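Local structure of CRISPR-associated endonuclease Cas9 (Campylobacter jejuni subsp. jejuni serotype O:2, 5X2H) at residues 658-667 / 721-729. The protein is an RNA-guided CRISPR endonuclease whose full-length form cuts both strands of target DNA with HNH and RuvC-like nuclease domains. Numbering follows the deposited sequence.
Sequences GVLKALELGK and GEIKDWILM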
ATOM      1  N   GLY A 658      15.735 -26.165 -26.903  1.00 52.28           N
ATOM      2  CA  GLY A 658      15.106 -24.863 -27.017  1.00 49.00           C
ATOM      3  C   GLY A 658      14.931 -24.174 -25.680  1.00 49.35           C
ATOM      4  O   GLY A 658      15.017 -22.943 -25.597  1.00 47.12           O
ATOM      5  N   VAL A 659      14.685 -24.947 -24.619  1.00 48.29           N
ATOM      6  CA  VAL A 659      14.533 -24.354 -23.294  1.00 46.34           C
ATOM      7  C   VAL A 659      15.846 -23.734 -22.838  1.00 48.80           C
ATOM      8  O   VAL A 659      15.878 -22.602 -22.341  1.00 50.76           O
ATOM      9  CB  VAL A 659      14.024 -25.404 -22.291  1.00 43.94           C
ATOM     10  CG1 VAL A 659      14.162 -24.887 -20.865  1.00 39.98           C
ATOM     11  CG2 VAL A 659      12.577 -25.763 -22.594  1.00 41.29           C
ATOM     12  N   LEU A 660      16.951 -24.466 -23.006  1.00 50.48           N
ATOM     13  CA  LEU A 660      18.255 -23.927 -22.642  1.00 50.93           C
ATOM     14  C   LEU A 660      18.589 -22.687 -23.457  1.00 49.75           C
ATOM     15  O   LEU A 660      19.224 -21.756 -22.947  1.00 50.09           O
ATOM     16  CB  LEU A 660      19.333 -24.994 -22.828  1.00 52.65           C
ATOM     17  CG  LEU A 660      19.218 -26.225 -21.926  1.00 54.27           C
ATOM     18  CD1 LEU A 660      20.123 -27.335 -22.426  1.00 57.59           C
ATOM     19  CD2 LEU A 660      19.553 -25.863 -20.483  1.00 52.67           C
ATOM     20  N   LYS A 661      18.163 -22.653 -24.720  1.00 46.11           N
ATOM     21  CA  LYS A 661      18.396 -21.477 -25.545  1.00 43.43           C
ATOM     22  C   LYS A 661      17.537 -20.307 -25.087  1.00 39.32           C
ATOM     23  O   LYS A 661      18.017 -19.169 -25.008  1.00 38.21           O
ATOM     24  CB  LYS A 661      18.121 -21.813 -27.007  1.00 45.32           C
ATOM     25  CG  LYS A 661      18.526 -20.735 -27.983  1.00 47.61           C
ATOM     26  CD  LYS A 661      18.546 -21.288 -29.390  1.00 51.96           C
ATOM     27  CE  LYS A 661      19.097 -20.274 -30.363  1.00 50.72           C
ATOM     28  NZ  LYS A 661      19.339 -20.883 -31.704  1.00 47.26           N
ATOM     29  N   ALA A 662      16.265 -20.569 -24.778  1.00 34.70           N
ATOM     30  CA  ALA A 662      15.399 -19.526 -24.243  1.00 33.54           C
ATOM     31  C   ALA A 662      15.952 -18.971 -22.937  1.00 36.63           C
ATOM     32  O   ALA A 662      15.868 -17.764 -22.683  1.00 41.46           O
ATOM     33  CB  ALA A 662      13.988 -20.069 -24.039  1.00 33.38           C
ATOM     34  N   LEU A 663      16.521 -19.837 -22.097  1.00 35.82           N
ATOM     35  CA  LEU A 663      17.139 -19.362 -20.864  1.00 41.17           C
ATOM     36  C   LEU A 663      18.338 -18.471 -21.164  1.00 42.06           C
ATOM     37  O   LEU A 663      18.542 -17.452 -20.496  1.00 39.72           O
ATOM     38  CB  LEU A 663      17.554 -20.545 -19.990  1.00 42.02           C
ATOM     39  CG  LEU A 663      16.410 -21.270 -19.283  1.00 42.87           C
ATOM     40  CD1 LEU A 663      16.904 -22.547 -18.610  1.00 42.38           C
ATOM     41  CD2 LEU A 663      15.757 -20.339 -18.267  1.00 38.85           C
ATOM     42  N   GLU A 664      19.132 -18.830 -22.173  1.00 43.89           N
ATOM     43  CA  GLU A 664      20.304 -18.033 -22.503  1.00 47.93           C
ATOM     44  C   GLU A 664      19.932 -16.679 -23.095  1.00 46.55           C
ATOM     45  O   GLU A 664      20.729 -15.738 -23.007  1.00 47.08           O
ATOM     46  CB  GLU A 664      21.208 -18.793 -23.476  1.00 54.93           C
ATOM     47  CG  GLU A 664      22.679 -18.460 -23.297  1.00 66.59           C
ATOM     48  CD  GLU A 664      23.503 -18.701 -24.547  1.00 75.66           C
ATOM     49  OE1 GLU A 664      23.297 -19.736 -25.219  1.00 76.32           O
ATOM     50  OE2 GLU A 664      24.358 -17.844 -24.857  1.00 80.46           O
ATOM     51  N   LEU A 665      18.743 -16.557 -23.685  1.00 43.63           N
ATOM     52  CA  LEU A 665      18.307 -15.314 -24.303  1.00 41.07           C
ATOM     53  C   LEU A 665      17.444 -14.455 -23.390  1.00 42.65           C
ATOM     54  O   LEU A 665      17.201 -13.287 -23.714  1.00 41.42           O
ATOM     55  CB  LEU A 665      17.533 -15.611 -25.594  1.00 37.82           C
ATOM     56  CG  LEU A 665      18.354 -16.174 -26.753  1.00 38.43           C
ATOM     57  CD1 LEU A 665      17.444 -16.699 -27.849  1.00 38.23           C
ATOM     58  CD2 LEU A 665      19.289 -15.113 -27.301  1.00 37.55           C
ATOM     59  N   GLY A 666      16.976 -14.995 -22.270  1.00 42.64           N
ATOM     60  CA  GLY A 666      16.116 -14.251 -21.377  1.00 36.75           C
ATOM     61  C   GLY A 666      14.639 -14.342 -21.684  1.00 36.08           C
ATOM     62  O   GLY A 666      13.855 -13.599 -21.083  1.00 36.52           O
ATOM     63  N   LYS A 667      14.234 -15.217 -22.610  1.00 34.38           N
ATOM     64  CA  LYS A 667      12.813 -15.399 -22.889  1.00 36.01           C
ATOM     65  C   LYS A 667      12.098 -16.047 -21.712  1.00 35.79           C
ATOM     66  O   LYS A 667      10.883 -15.879 -21.553  1.00 37.02           O
ATOM     67  CB  LYS A 667      12.629 -16.238 -24.155  1.00 35.88           C
ATOM     68  CG  LYS A 667      13.189 -15.591 -25.413  1.00 37.38           C
ATOM     69  CD  LYS A 667      13.170 -16.554 -26.589  1.00 37.46           C
ATOM     70  CE  LYS A 667      11.761 -17.036 -26.891  1.00 35.82           C
ATOM     71  NZ  LYS A 667      10.874 -15.924 -27.319  1.00 37.09           N
ATOM     72  N   GLY A 721       8.371 -24.093 -34.351  1.00 83.40           N
ATOM     73  CA  GLY A 721       8.640 -24.764 -33.094  1.00 75.08           C
ATOM     74  C   GLY A 721      10.084 -24.768 -32.637  1.00 68.52           C
ATOM     75  O   GLY A 721      10.552 -25.764 -32.077  1.00 69.64           O
ATOM     76  N   GLU A 722      10.799 -23.665 -32.848  1.00 62.03           N
ATOM     77  CA  GLU A 722      12.183 -23.561 -32.407  1.00 56.62           C
ATOM     78  C   GLU A 722      12.514 -22.091 -32.165  1.00 47.18           C
ATOM     79  O   GLU A 722      11.679 -21.206 -32.364  1.00 46.26           O
ATOM     80  CB  GLU A 722      13.126 -24.209 -33.426  1.00 60.41           C
ATOM     81  CG  GLU A 722      12.951 -23.707 -34.843  1.00 68.43           C
ATOM     82  CD  GLU A 722      13.565 -24.644 -35.866  1.00 79.16           C
ATOM     83  OE1 GLU A 722      13.013 -25.747 -36.072  1.00 83.54           O
ATOM     84  OE2 GLU A 722      14.606 -24.282 -36.454  1.00 82.48           O
ATOM     85  N   ILE A 723      13.742 -21.835 -31.721  1.00 42.12           N
ATOM     86  CA  ILE A 723      14.195 -20.489 -31.382  1.00 41.18           C
ATOM     87  C   ILE A 723      15.407 -20.165 -32.243  1.00 42.77           C
ATOM     88  O   ILE A 723      16.471 -20.778 -32.089  1.00 43.67           O
ATOM     89  CB  ILE A 723      14.531 -20.347 -29.893  1.00 44.94           C
ATOM     90  CG1 ILE A 723      13.325 -20.732 -29.033  1.00 45.18           C
ATOM     91  CG2 ILE A 723      14.976 -18.921 -29.580  1.00 39.86           C
ATOM     92  CD1 ILE A 723      13.564 -20.564 -27.554  1.00 44.95           C
ATOM     93  N   LYS A 724      15.251 -19.197 -33.143  1.00 39.81           N
ATOM     94  CA  LYS A 724      16.361 -18.742 -33.966  1.00 42.39           C
ATOM     95  C   LYS A 724      17.323 -17.899 -33.132  1.00 40.93           C
ATOM     96  O   LYS A 724      16.925 -17.241 -32.169  1.00 42.00           O
ATOM     97  CB  LYS A 724      15.831 -17.934 -35.152  1.00 46.45           C
ATOM     98  CG  LYS A 724      16.835 -17.679 -36.268  1.00 52.40           C
ATOM     99  CD  LYS A 724      16.194 -16.879 -37.397  1.00 53.26           C
ATOM    100  CE  LYS A 724      17.171 -16.603 -38.526  1.00 55.37           C
ATOM    101  NZ  LYS A 724      17.546 -17.845 -39.249  1.00 59.04           N
ATOM    102  N   ASP A 725      18.605 -17.941 -33.500  1.00 42.77           N
ATOM    103  CA  ASP A 725      19.607 -17.115 -32.836  1.00 40.64           C
ATOM    104  C   ASP A 725      19.196 -15.649 -32.860  1.00 40.07           C
ATOM    105  O   ASP A 725      18.729 -15.136 -33.882  1.00 41.32           O
ATOM    106  CB  ASP A 725      20.970 -17.262 -33.520  1.00 45.31           C
ATOM    107  CG  ASP A 725      21.632 -18.597 -33.246  1.00 53.35           C
ATOM    108  OD1 ASP A 725      21.078 -19.395 -32.466  1.00 55.09           O
ATOM    109  OD2 ASP A 725      22.716 -18.847 -33.816  1.00 57.03           O
ATOM    110  N   TRP A 726      19.370 -14.971 -31.731  1.00 40.87           N
ATOM    111  CA  TRP A 726      19.196 -13.528 -31.730  1.00 41.35           C
ATOM    112  C   TRP A 726      20.457 -12.856 -32.266  1.00 42.40           C
ATOM    113  O   TRP A 726      21.515 -13.478 -32.395  1.00 42.99           O
ATOM    114  CB  TRP A 726      18.848 -13.019 -30.331  1.00 36.24           C
ATOM    115  CG  TRP A 726      17.429 -13.321 -29.940  1.00 34.56           C
ATOM    116  CD1 TRP A 726      16.568 -14.178 -30.572  1.00 33.89           C
ATOM    117  CD2 TRP A 726      16.702 -12.766 -28.838  1.00 34.62           C
ATOM    118  NE1 TRP A 726      15.355 -14.192 -29.925  1.00 32.02           N
ATOM    119  CE2 TRP A 726      15.412 -13.335 -28.858  1.00 36.30           C
ATOM    120  CE3 TRP A 726      17.018 -11.847 -27.833  1.00 34.81           C
ATOM    121  CZ2 TRP A 726      14.439 -13.012 -27.915  1.00 36.07           C
ATOM    122  CZ3 TRP A 726      16.051 -11.529 -26.898  1.00 32.97           C
ATOM    123  CH2 TRP A 726      14.778 -12.109 -26.945  1.00 33.86           C
ATOM    124  N   ILE A 727      20.333 -11.574 -32.592  1.00 40.81           N
ATOM    125  CA  ILE A 727      21.350 -10.860 -33.357  1.00 39.10           C
ATOM    126  C   ILE A 727      22.176  -9.997 -32.413  1.00 39.50           C
ATOM    127  O   ILE A 727      21.648  -9.090 -31.759  1.00 38.45           O
ATOM    128  CB  ILE A 727      20.713 -10.013 -34.468  1.00 38.53           C
ATOM    129  CG1 ILE A 727      19.865 -10.907 -35.377  1.00 38.79           C
ATOM    130  CG2 ILE A 727      21.790  -9.294 -35.265  1.00 38.49           C
ATOM    131  CD1 ILE A 727      18.888 -10.147 -36.238  1.00 41.29           C
ATOM    132  N   LEU A 728      23.478 -10.268 -32.360  1.00 39.18           N
ATOM    133  CA  LEU A 728      24.384  -9.481 -31.536  1.00 40.41           C
ATOM    134  C   LEU A 728      24.509  -8.068 -32.088  1.00 45.12           C
ATOM    135  O   LEU A 728      24.785  -7.877 -33.278  1.00 46.59           O
ATOM    136  CB  LEU A 728      25.758 -10.145 -31.477  1.00 40.42           C
ATOM    137  CG  LEU A 728      26.771  -9.454 -30.561  1.00 42.68           C
ATOM    138  CD1 LEU A 728      26.244  -9.409 -29.137  1.00 36.09           C
ATOM    139  CD2 LEU A 728      28.116 -10.157 -30.617  1.00 44.90           C
ATOM    140  N   MET A 729      24.316  -7.073 -31.220  1.00 42.48           N
ATOM    141  CA  MET A 729      24.413  -5.668 -31.617  1.00 40.75           C
ATOM    142  C   MET A 729      25.870  -5.232 -31.504  1.00 43.69           C
ATOM    143  O   MET A 729      26.306  -4.638 -30.515  1.00 46.07           O
ATOM    144  CB  MET A 729      23.490  -4.804 -30.767  1.00 39.47           C
ATOM    145  CG  MET A 729      22.004  -5.116 -30.926  1.00 41.95           C
ATOM    146  SD  MET A 729      21.307  -4.628 -32.523  1.00 44.23           S
ATOM    147  CE  MET A 729      21.523  -6.109 -33.512  1.00 40.56           C
TER
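Ile723 packs its CD1 methyl against the helix that ends at Leu665. Ile723 CD1 lies 3.6 Å from Ala662 CB and close to the carbonyl oxygen of Gly658. The other branch, Ile723 CG2, meets Leu665 CD1 at 3.7 Å. Leu665 lies between Ile723 and Trp726, its CD1 touching both. Leu665 CD1 sits over one face of the Trp726 indole, 3.8 Å from the centroid of the five-membered ring and 8° off the normal. This is a CH-pi contact. CD2 of Leu665 rests 3.7 Å from Trp726 CG. At the far end of the indole, Lys667 CG approaches Trp726 CZ2 to 3.8 Å. The chain turns at chi3 (59°), which brings Lys667 CE near Ile723 CD1. NZ, turned again at chi4, makes a salt bridge to a phosphate of the bound DNA. The methyls of Ile723, Ala662 and Leu665, the indole and the aliphatic part of Lys667 form the tight part.

The more solvent-facing side is polar. The extended Lys661 chain, with CG anti to the backbone N, reaches along Ile723. Lys661 NZ donates to Ile723 O at 2.9 Å, tilted 21° from the carbonyl plane. It also forms a salt bridge with OD1 of the exposed Asp725; the modelled separation is doubtfully short.

Gly666, with positive phi, turns the chain out of the helix toward strand 668-671. Ile668 of that strand and Tyr653 of helix 650-653 also touch Ala662. Thus a wedge-domain helix packs against the loop leading into strand 727-728, which pairs antiparallel with strand 713-714; Lys713 of that partner touches both Leu665 and Trp726.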